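Local coordinates for protein glucokinase (Thermus thermophilus, PDB 3VOV) that acts as a ROK-family hexokinase that probably transfers phosphate from ATP to glucose and other hexoses, and binds zinc, at residues Lys2-Asp7 and Ala15-Gly20; Gly58-Leu63 and Pro101-Asn106. One frame throughout, in Å; residues are numbered along the deposited sequence.

Contact 1 and contact 2 lie in the same mixed sheet of five strands, ordered 27-30, 12-18, 3-8, 61-65, 102-106. Contact 1 is the antiparallel hairpin of strands 3-8 and 12-18. Contact 2 is the parallel pair of strands 61-65 and 102-106 at the end of the sheet. They follow one another along the chain, and their centres are about 9 Å apart. Strand 3-8 runs beside strand 61-65 and joins the two, with probable hydrogen bonds such as Leu6 N to Gly62 O. Together they build most of the sheet of the N-terminal lobe, which belongs to the actin-like ATPase fold of ROK kinases.

Contact 1: residues Lys2-Asp7 and Ala15-Gly20; sequences KVVGLD and AGVFDG
Gly5 N gives the shortest hydrogen bond of the pair, 2.7 Å to Gly16 O. Gly16 N returns a bond to Gly5 O. Val3 and Phe18 form the next hydrogen-bonded pair, with Val3 N to Phe18 O at 3.1 Å and Phe18 N to Val3 O at 2.9 Å. This is the antiparallel beta hairpin of strands 3-8 and 12-18, at 152°. Val3 and Phe18 point to one face and lie side by side. Val3 CG2 sits between its backbone N and carbonyl carbon, 4.0 Å from Phe18 CB and near the plane of the ring at its edge. The other face carries two non-hydrogen-bonded pairs, Val4 with Val17 and Leu6 with Ala15. Val4 CG2 meets Val17 CG2 at 4.1 Å. Leu6 CD2 presses on Ala15 CB at 3.4 Å, a tight fit. Just before strand 3-8, Lys2 CG packs on Val17 CG1. Asp19 OD1 takes the backbone N-H of Lys21 and Arg22 in the turn beyond. Helix 284-299 packs on the Val3 and Phe18 face, and helix 36-54 packs on Val4, Ala15 and Val17. On its other edge, strand 3-8 bonds to strand 61-65.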
loop_
_atom_site.group_PDB
_atom_site.type_symbol
_atom_site.label_atom_id
_atom_site.label_comp_id
_atom_site.label_asym_id
_atom_site.label_seq_id
_atom_site.Cartn_x
_atom_site.Cartn_y
_atom_site.Cartn_z
ATOM N N LYS B 2 5.349 45.842 22.093
ATOM C CA LYS B 2 6.308 44.829 22.516
ATOM C C LYS B 2 5.606 43.702 23.233
ATOM O O LYS B 2 4.665 43.952 23.999
ATOM C CB LYS B 2 7.348 45.413 23.502
ATOM C CG LYS B 2 8.619 46.035 22.854
ATOM C CD LYS B 2 8.267 46.975 21.735
ATOM C CE LYS B 2 9.330 48.052 21.508
ATOM N NZ LYS B 2 8.606 49.217 20.893
ATOM N N VAL B 3 6.070 42.472 22.996
ATOM C CA VAL B 3 5.638 41.312 23.796
ATOM C C VAL B 3 6.864 40.577 24.253
ATOM O O VAL B 3 7.960 40.976 23.908
ATOM C CB VAL B 3 4.730 40.346 22.987
ATOM C CG1 VAL B 3 3.503 41.093 22.482
ATOM C CG2 VAL B 3 5.537 39.726 21.783
ATOM N N VAL B 4 6.668 39.503 25.022
ATOM C CA VAL B 4 7.729 38.589 25.413
ATOM C C VAL B 4 7.391 37.219 24.830
ATOM O O VAL B 4 6.253 36.802 24.932
ATOM C CB VAL B 4 7.811 38.454 26.935
ATOM C CG1 VAL B 4 8.776 37.343 27.330
ATOM C CG2 VAL B 4 8.226 39.832 27.573
ATOM N N GLY B 5 8.358 36.574 24.157
ATOM C CA GLY B 5 8.187 35.195 23.740
ATOM C C GLY B 5 8.876 34.280 24.729
ATOM O O GLY B 5 9.909 34.643 25.291
ATOM N N LEU B 6 8.311 33.098 24.933
ATOM C CA LEU B 6 8.948 32.045 25.728
ATOM C C LEU B 6 8.862 30.744 24.943
ATOM O O LEU B 6 7.806 30.448 24.345
ATOM C CB LEU B 6 8.216 31.851 27.075
ATOM C CG LEU B 6 8.260 32.984 28.091
ATOM C CD1 LEU B 6 7.216 32.855 29.239
ATOM C CD2 LEU B 6 9.693 32.990 28.666
ATOM N N ASP B 7 9.934 29.955 24.931
ATOM C CA ASP B 7 9.895 28.650 24.246
ATOM C C ASP B 7 10.303 27.620 25.296
ATOM O O ASP B 7 11.450 27.658 25.780
ATOM C CB ASP B 7 10.832 28.625 23.006
ATOM C CG ASP B 7 10.647 27.354 22.135
ATOM O OD1 ASP B 7 9.561 26.714 22.171
ATOM O OD2 ASP B 7 11.581 26.966 21.401
ATOM N N ALA B 15 13.760 32.852 26.228
ATOM C CA ALA B 15 12.895 33.988 26.402
ATOM C C ALA B 15 13.420 35.205 25.628
ATOM O O ALA B 15 14.633 35.352 25.473
ATOM C CB ALA B 15 12.757 34.325 27.928
ATOM N N GLY B 16 12.536 36.062 25.145
ATOM C CA GLY B 16 13.020 37.323 24.595
ATOM C C GLY B 16 11.893 38.270 24.380
ATOM O O GLY B 16 10.776 37.827 24.096
ATOM N N VAL B 17 12.179 39.566 24.562
ATOM C CA VAL B 17 11.279 40.647 24.149
ATOM C C VAL B 17 11.325 40.706 22.632
ATOM O O VAL B 17 12.363 40.398 22.041
ATOM C CB VAL B 17 11.667 42.025 24.793
ATOM C CG1 VAL B 17 10.782 43.149 24.287
ATOM C CG2 VAL B 17 11.573 41.952 26.343
ATOM N N PHE B 18 10.197 41.007 22.011
ATOM C CA PHE B 18 10.066 40.905 20.581
ATOM C C PHE B 18 9.290 42.123 20.167
ATOM O O PHE B 18 8.322 42.464 20.829
ATOM C CB PHE B 18 9.247 39.656 20.233
ATOM C CG PHE B 18 8.952 39.485 18.773
ATOM C CD1 PHE B 18 9.971 39.144 17.881
ATOM C CD2 PHE B 18 7.649 39.641 18.288
ATOM C CE1 PHE B 18 9.696 38.973 16.538
ATOM C CE2 PHE B 18 7.351 39.438 16.984
ATOM C CZ PHE B 18 8.394 39.111 16.063
ATOM N N ASP B 19 9.657 42.738 19.043
ATOM C CA ASP B 19 8.994 43.991 18.653
ATOM C C ASP B 19 8.076 43.885 17.444
ATOM O O ASP B 19 7.569 44.918 16.936
ATOM C CB ASP B 19 10.031 45.082 18.433
ATOM C CG ASP B 19 10.901 44.825 17.206
ATOM O OD1 ASP B 19 10.602 43.904 16.394
ATOM O OD2 ASP B 19 11.894 45.559 17.055
ATOM N N GLY B 20 7.816 42.648 17.008
ATOM C CA GLY B 20 6.967 42.400 15.851
ATOM C C GLY B 20 7.814 41.923 14.688
ATOM O O GLY B 20 7.293 41.242 13.783
#

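Contact 2: residues Gly58-Leu63 and Pro101-Asn106; sequences GEAIGL and PVFLEN
Leu63 lies alongside Leu104, both pointing the same way, with Leu63 CD2 3.9 Å from Leu104 CD2. The two reach each other by different torsions. Leu63 has CG anti to the backbone N (chi1 172°), while Leu104 has CG anti to the carbonyl carbon (chi1 -63°). The same face carries Ile61 and Val102, where Ile61 CB faces Val102 CG2 at 4.2 Å. Phe103 points to the other face. Its ring turns an edge to Ala60, whose CB lies in the ring plane, 3.9 Å from CE2. Pro101 flanks the same alanine and also rests its CD on Glu59 O.

Four backbone hydrogen bonds join the strands. Ile61 N binds Pro101 O, and Phe103 N binds Ile61 O at 2.8 Å. Leu63 N binds Phe103 O in a nearly straight bond of 2.9 Å (170° at the hydrogen). Glu105 N binds Leu63 O. Ile61 thus bonds to the residues flanking Val102, and Leu63 to those flanking Leu104, the pattern of parallel strands. Gly62 sits opposite Phe103 and has no side chain there.

Glu105 is gripped at both carboxylate oxygens. OE1 accepts the backbone N of Asn106 at 2.8 Å, through the lone pair away from OE2, and also ND2 of Asn109. OE2 forms a salt bridge with Arg148. These bonds fix the carboxylate where Asn106, at the N-cap position, leads into helix 107-118.

Helix 90-98 packs on Ile61, Leu63 and Val102, and helix 284-299 packs on Ala60 and Phe103. The chain leaves strand 61-65, passes through helix 90-98 and returns as parallel strand 102-106. This is a beta-alpha-beta crossover with an elaborated connection, at the parallel end of the lobe sheet in the actin-like ATPase fold.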
loop_
_atom_site.group_PDB
_atom_site.type_symbol
_atom_site.label_atom_id
_atom_site.label_comp_id
_atom_site.label_asym_id
_atom_site.label_seq_id
_atom_site.Cartn_x
_atom_site.Cartn_y
_atom_site.Cartn_z
ATOM N N GLY B 58 7.041 43.688 28.058
ATOM C CA GLY B 58 6.093 43.278 27.032
ATOM C C GLY B 58 4.667 43.480 27.508
ATOM O O GLY B 58 4.392 43.421 28.722
ATOM N N GLU B 59 3.743 43.714 26.589
ATOM C CA GLU B 59 2.348 43.733 27.016
ATOM C C GLU B 59 1.573 42.417 27.000
ATOM O O GLU B 59 0.417 42.366 27.440
ATOM C CB GLU B 59 1.536 44.855 26.379
ATOM C CG GLU B 59 1.701 45.147 24.940
ATOM C CD GLU B 59 1.036 46.479 24.629
ATOM O OE1 GLU B 59 1.629 47.529 24.956
ATOM O OE2 GLU B 59 -0.081 46.476 24.071
ATOM N N ALA B 60 2.224 41.350 26.538
ATOM C CA ALA B 60 1.630 40.017 26.529
ATOM C C ALA B 60 2.779 39.036 26.442
ATOM O O ALA B 60 3.907 39.409 26.053
ATOM C CB ALA B 60 0.693 39.826 25.356
ATOM N N ILE B 61 2.503 37.783 26.812
ATOM C CA ILE B 61 3.527 36.781 26.722
ATOM C C ILE B 61 3.026 35.680 25.778
ATOM O O ILE B 61 1.847 35.293 25.840
ATOM C CB ILE B 61 3.812 36.231 28.119
ATOM C CG1 ILE B 61 4.438 37.344 28.993
ATOM C CG2 ILE B 61 4.692 34.980 28.049
ATOM C CD1 ILE B 61 4.926 36.852 30.331
ATOM N N GLY B 62 3.893 35.208 24.888
ATOM C CA GLY B 62 3.556 34.039 24.076
ATOM C C GLY B 62 4.436 32.905 24.542
ATOM O O GLY B 62 5.640 33.106 24.780
ATOM N N LEU B 63 3.822 31.742 24.735
ATOM C CA LEU B 63 4.514 30.553 25.253
ATOM C C LEU B 63 4.314 29.344 24.354
ATOM O O LEU B 63 3.162 28.845 24.177
ATOM C CB LEU B 63 4.010 30.219 26.665
ATOM C CG LEU B 63 4.512 28.866 27.247
ATOM C CD1 LEU B 63 6.059 28.852 27.457
ATOM C CD2 LEU B 63 3.806 28.619 28.620
ATOM N N PRO B 101 -1.394 38.953 29.996
ATOM C CA PRO B 101 -2.073 37.839 29.319
ATOM C C PRO B 101 -1.030 36.918 28.655
ATOM O O PRO B 101 0.021 37.387 28.185
ATOM C CB PRO B 101 -2.964 38.542 28.281
ATOM C CG PRO B 101 -2.257 39.828 27.995
ATOM C CD PRO B 101 -1.636 40.242 29.328
ATOM N N VAL B 102 -1.299 35.619 28.704
ATOM C CA VAL B 102 -0.422 34.596 28.168
ATOM C C VAL B 102 -1.182 33.879 27.043
ATOM O O VAL B 102 -2.358 33.510 27.219
ATOM C CB VAL B 102 -0.038 33.580 29.271
ATOM C CG1 VAL B 102 0.663 32.371 28.667
ATOM C CG2 VAL B 102 0.842 34.226 30.331
ATOM N N PHE B 103 -0.501 33.687 25.906
ATOM C CA PHE B 103 -1.051 32.989 24.751
ATOM C C PHE B 103 -0.197 31.748 24.453
ATOM O O PHE B 103 1.002 31.851 24.201
ATOM C CB PHE B 103 -1.107 33.951 23.537
ATOM C CG PHE B 103 -2.009 35.158 23.754
ATOM C CD1 PHE B 103 -3.383 35.048 23.563
ATOM C CD2 PHE B 103 -1.478 36.382 24.179
ATOM C CE1 PHE B 103 -4.230 36.153 23.771
ATOM C CE2 PHE B 103 -2.308 37.506 24.399
ATOM C CZ PHE B 103 -3.688 37.393 24.182
ATOM N N LEU B 104 -0.815 30.572 24.520
ATOM C CA LEU B 104 -0.124 29.303 24.346
ATOM C C LEU B 104 -0.105 28.889 22.877
ATOM O O LEU B 104 -1.057 29.144 22.148
ATOM C CB LEU B 104 -0.920 28.212 25.046
ATOM C CG LEU B 104 -1.106 28.267 26.549
ATOM C CD1 LEU B 104 -1.549 26.862 26.995
ATOM C CD2 LEU B 104 0.168 28.658 27.254
ATOM N N GLU B 105 0.945 28.197 22.463
ATOM C CA GLU B 105 0.963 27.677 21.117
ATOM C C GLU B 105 1.818 26.412 21.104
ATOM O O GLU B 105 2.761 26.274 21.888
ATOM C CB GLU B 105 1.487 28.731 20.142
ATOM C CG GLU B 105 1.461 28.308 18.620
ATOM C CD GLU B 105 0.086 27.882 18.159
ATOM O OE1 GLU B 105 -0.293 26.691 18.368
ATOM O OE2 GLU B 105 -0.613 28.732 17.570
ATOM N N ASN B 106 1.435 25.469 20.261
ATOM C CA ASN B 106 2.222 24.260 20.036
ATOM C C ASN B 106 3.539 24.672 19.343
ATOM O O ASN B 106 3.551 25.571 18.492
ATOM C CB ASN B 106 1.368 23.309 19.183
ATOM C CG ASN B 106 2.186 22.391 18.350
ATOM O OD1 ASN B 106 2.782 21.432 18.869
ATOM N ND2 ASN B 106 2.221 22.638 17.055
#